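Local structure of oxidoreductase, zinc-binding dehydrogenase family (Myxococcus xanthus, 5K1S) at residues 118-122 / 307-311; 91-95 / 146-151. The protein is a zinc-binding reductase of the medium-chain dehydrogenase/reductase type, involved in an alternative route of de novo isovaleryl coenzyme A biosynthesis. All coordinates share one frame; numbering follows the deposited sequence.

Interaction 1. Residues 118-122 / 307-311; sequences GRNSL and YATTQ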
# COMPACT_ATOMS: atom_id res chain seq x y z
N GLY A 118 -14.99 -5.08 -8.46
CA GLY A 118 -14.54 -6.14 -7.57
C GLY A 118 -14.07 -5.66 -6.22
O GLY A 118 -13.56 -6.47 -5.44
N ARG A 119 -14.21 -4.37 -5.92
CA ARG A 119 -13.80 -3.80 -4.63
C ARG A 119 -14.97 -3.72 -3.67
O ARG A 119 -15.22 -2.69 -3.04
CB ARG A 119 -13.18 -2.43 -4.85
CG ARG A 119 -12.17 -2.35 -5.98
CD ARG A 119 -10.98 -3.27 -5.75
NE ARG A 119 -10.25 -2.92 -4.53
CZ ARG A 119 -9.31 -1.98 -4.46
NH1 ARG A 119 -8.70 -1.75 -3.30
NH2 ARG A 119 -8.98 -1.27 -5.53
N ASN A 120 -15.71 -4.83 -3.53
CA ASN A 120 -16.90 -4.83 -2.68
C ASN A 120 -16.58 -4.45 -1.25
O ASN A 120 -17.41 -3.85 -0.56
CB ASN A 120 -17.57 -6.20 -2.73
CG ASN A 120 -17.95 -6.62 -4.14
OD1 ASN A 120 -17.32 -6.19 -5.11
ND2 ASN A 120 -18.98 -7.45 -4.26
N SER A 121 -15.37 -4.78 -0.77
CA SER A 121 -14.97 -4.40 0.57
C SER A 121 -15.07 -2.90 0.80
O SER A 121 -15.22 -2.47 1.95
CB SER A 121 -13.54 -4.87 0.85
OG SER A 121 -13.45 -6.28 0.77
N LEU A 122 -14.99 -2.10 -0.26
CA LEU A 122 -14.97 -0.65 -0.16
C LEU A 122 -16.31 -0.00 -0.46
O LEU A 122 -16.40 1.23 -0.47
CB LEU A 122 -13.90 -0.08 -1.10
CG LEU A 122 -12.50 -0.67 -0.94
CD1 LEU A 122 -11.56 -0.09 -1.99
CD2 LEU A 122 -11.96 -0.42 0.46
N TYR A 307 -9.21 -5.69 3.31
CA TYR A 307 -10.32 -5.56 4.24
C TYR A 307 -11.51 -6.39 3.78
O TYR A 307 -11.82 -6.44 2.58
CB TYR A 307 -10.74 -4.09 4.38
CG TYR A 307 -11.90 -3.84 5.32
CD1 TYR A 307 -11.76 -4.02 6.69
CD2 TYR A 307 -13.13 -3.42 4.84
CE1 TYR A 307 -12.81 -3.80 7.55
CE2 TYR A 307 -14.19 -3.19 5.69
CZ TYR A 307 -14.03 -3.38 7.05
OH TYR A 307 -15.08 -3.15 7.91
N ALA A 308 -12.15 -7.06 4.73
CA ALA A 308 -13.40 -7.78 4.47
C ALA A 308 -13.22 -8.92 3.48
O ALA A 308 -12.10 -9.21 3.05
CB ALA A 308 -14.46 -6.80 3.95
N THR A 309 -14.32 -9.58 3.12
CA THR A 309 -14.31 -10.71 2.21
C THR A 309 -15.48 -10.57 1.25
O THR A 309 -16.55 -10.09 1.63
CB THR A 309 -14.41 -12.04 2.98
OG1 THR A 309 -13.38 -12.11 3.96
CG2 THR A 309 -14.28 -13.23 2.03
N THR A 310 -15.28 -11.00 0.01
CA THR A 310 -16.30 -10.91 -1.02
C THR A 310 -17.05 -12.24 -1.15
O THR A 310 -16.63 -13.27 -0.62
CB THR A 310 -15.69 -10.52 -2.37
OG1 THR A 310 -14.82 -11.57 -2.83
CG2 THR A 310 -14.90 -9.23 -2.25
N GLN A 311 -18.16 -12.18 -1.87
CA GLN A 311 -18.97 -13.38 -2.08
C GLN A 311 -18.19 -14.45 -2.83
O GLN A 311 -18.33 -15.64 -2.56
CB GLN A 311 -20.25 -13.01 -2.83
CG GLN A 311 -21.34 -14.06 -2.79
CD GLN A 311 -22.65 -13.57 -3.38
OE1 GLN A 311 -22.66 -12.84 -4.38
NE2 GLN A 311 -23.76 -13.96 -2.77
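Ser121 and Tyr307 show how one side-chain hydroxyl can fasten the structural-zinc lobe of a medium-chain reductase to the loop that leaves its nucleotide-binding fold. Ser121 OG donates a hydrogen bond to the backbone O of Tyr307, modelled at 2.4 Å, a length that at this resolution carries no meaning of its own. The hydroxyl reaches this carbonyl because OG stands opposite the carbonyl carbon of its own residue (chi1 -62°), which directs it out of the 3-10 turn 120-122. The methyl of Ala308 lies alongside, its CB 3.4 Å from Ser121 OG. The backbone carbonyl of the same serine meets the Tyr307 ring at its edge and in its plane, with Ser121 O 3.7 Å from Tyr307 CD2.

Away from buried Ser121 the packing slackens, although Thr310 too is buried; Asn120 is partly exposed. Toward 118-122 Thr310 turns its methyl, CG2 lying 4.1 Å from Asn120 CB in an apolar contact. The threonine is the N-cap of helix 311-323: with chi1 at 66° its OG1 is turned to cap a helix backbone N, while Glu313 bonds back to Thr310 N, an arrangement that resembles a capping box. Beyond Asn120 lies exposed Gly118, whose positive phi ends helix 113-116 in a Schellman motif and whose O comes no nearer than 4.4 Å to Thr310 CG2.

Helix 165-178 packs beside the contact, His173 against Ser121 and Thr170 against Thr309. Glu300 of the second subunit bonds to Tyr307 N and forms a salt bridge with Arg119. The contact therefore joins the loop between strand 302-305 and helix 311-323 to the turn after helix 113-116, at a subunit interface.

Interaction 2. Residues 91-95 / 146-151; sequences DTPGW and VGGLGR
Thr92 opens a type I beta turn that runs to Trp95 in the GroES-like domain, and its CG2 touches Val146 CG1 at 3.8 Å, the two side chains crossing at about a right angle. Its OG1 turns instead to Gly89 O. Gly94 brings the chain close to the end of Arg151, although Gly94 O and Arg151 NH2 are modelled too close to interpret, which leaves the exact placing of the guanidinium somewhat uncertain. Trp95 then carries the contact as the middle layer of a sandwich. On one face of the indole the Arg151 guanidinium lies nearly flat, planes 16° apart, with CZ 3.6 Å from the centroid of the six-membered ring, a cation-pi stack. Arg151 reaches it by a chain extended from CG to NE, coming from the direction opposite to the tryptophan. Against the other face Leu149 CD1 makes a CH-pi contact, 4.2 Å from the same centroid. The five-membered ring meets Val146 obliquely, Val146 CG1 lying 3.4 Å from Trp95 CD1, while Val47 and Ala101 of the adjoining strands pack around the indole. At the ring edge, in its plane, a water accepts from Trp95 NE1 at 3.2 Å and donates weakly to Val146 O.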
# COMPACT_ATOMS: atom_id res chain seq x y z
N ASP A 91 -37.32 -13.35 -6.21
CA ASP A 91 -36.04 -12.86 -6.73
C ASP A 91 -34.87 -13.50 -5.99
O ASP A 91 -33.99 -12.82 -5.45
CB ASP A 91 -35.97 -11.33 -6.65
CG ASP A 91 -36.70 -10.66 -7.80
OD1 ASP A 91 -36.47 -11.06 -8.96
OD2 ASP A 91 -37.50 -9.74 -7.53
N THR A 92 -34.86 -14.83 -5.96
CA THR A 92 -33.76 -15.62 -5.42
C THR A 92 -33.42 -16.73 -6.40
O THR A 92 -33.45 -17.92 -6.06
CB THR A 92 -34.11 -16.18 -4.04
OG1 THR A 92 -35.34 -16.91 -4.12
CG2 THR A 92 -34.25 -15.06 -3.03
N PRO A 93 -33.11 -16.38 -7.65
CA PRO A 93 -32.98 -17.41 -8.70
C PRO A 93 -31.92 -18.45 -8.40
O PRO A 93 -32.12 -19.64 -8.70
CB PRO A 93 -32.65 -16.59 -9.95
CG PRO A 93 -32.08 -15.31 -9.44
CD PRO A 93 -32.80 -15.03 -8.16
N GLY A 94 -30.80 -18.05 -7.82
CA GLY A 94 -29.73 -18.98 -7.53
C GLY A 94 -29.85 -19.73 -6.23
O GLY A 94 -28.98 -20.55 -5.92
N TRP A 95 -30.90 -19.49 -5.46
CA TRP A 95 -31.04 -20.07 -4.13
C TRP A 95 -32.40 -20.75 -4.00
O TRP A 95 -33.43 -20.15 -4.31
CB TRP A 95 -30.88 -19.00 -3.05
CG TRP A 95 -29.49 -18.45 -3.00
CD1 TRP A 95 -29.04 -17.32 -3.59
CD2 TRP A 95 -28.37 -19.03 -2.32
NE1 TRP A 95 -27.70 -17.14 -3.32
CE2 TRP A 95 -27.27 -18.18 -2.54
CE3 TRP A 95 -28.19 -20.17 -1.54
CZ2 TRP A 95 -26.01 -18.44 -2.02
CZ3 TRP A 95 -26.94 -20.43 -1.02
CH2 TRP A 95 -25.86 -19.57 -1.26
N VAL A 146 -29.33 -12.53 -0.55
CA VAL A 146 -28.55 -13.51 -1.30
C VAL A 146 -27.16 -12.96 -1.61
O VAL A 146 -26.20 -13.72 -1.75
CB VAL A 146 -29.29 -13.93 -2.59
CG1 VAL A 146 -30.59 -14.65 -2.23
CG2 VAL A 146 -29.56 -12.73 -3.48
N GLY A 147 -27.03 -11.63 -1.69
CA GLY A 147 -25.75 -11.02 -1.98
C GLY A 147 -24.70 -11.20 -0.91
O GLY A 147 -23.52 -10.96 -1.18
N GLY A 148 -25.09 -11.63 0.29
CA GLY A 148 -24.15 -11.81 1.38
C GLY A 148 -23.96 -13.25 1.81
O GLY A 148 -23.58 -13.51 2.96
N LEU A 149 -24.22 -14.20 0.91
CA LEU A 149 -24.15 -15.62 1.23
C LEU A 149 -23.07 -16.29 0.40
O LEU A 149 -22.88 -15.97 -0.78
CB LEU A 149 -25.50 -16.31 0.97
CG LEU A 149 -26.66 -15.95 1.90
CD1 LEU A 149 -27.89 -16.74 1.51
CD2 LEU A 149 -26.31 -16.19 3.36
N GLY A 150 -22.36 -17.23 1.02
CA GLY A 150 -21.43 -18.11 0.33
C GLY A 150 -21.93 -19.54 0.38
O GLY A 150 -22.70 -19.89 1.28
N ARG A 151 -21.49 -20.37 -0.56
CA ARG A 151 -22.01 -21.73 -0.69
C ARG A 151 -21.11 -22.72 0.02
O ARG A 151 -19.90 -22.76 -0.23
CB ARG A 151 -22.16 -22.10 -2.17
CG ARG A 151 -23.12 -21.19 -2.91
CD ARG A 151 -23.47 -21.72 -4.28
NE ARG A 151 -24.59 -20.98 -4.85
CZ ARG A 151 -25.87 -21.23 -4.61
NH1 ARG A 151 -26.21 -22.22 -3.79
NH2 ARG A 151 -26.81 -20.50 -5.18
O HOH W 1 -26.60 -14.69 -4.97

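Overall arrangement
The two contacts, with centres 16 Å apart, meet through Gln311, the last residue of 307-311 and the first of helix 311-323. Gln311 NE2 lies 3.0 Å from Leu149 O, a probable hydrogen bond, and makes a weak one to Val146 O, while Asp315 of the same helix accepts from Arg151 N. Helix 311-323 thus links the loop at the zinc lobe to the strand whose Leu149 and Arg151 flank Trp95. Interaction 1 lies near the four-cysteine zinc, the Asn120 side chain being about 7 Å from it; interaction 2 is farther from the other zinc site, which is consistent with the catalytic zinc of relatives, the Leu149 side chain being about 11 Å from that of its ligand His79.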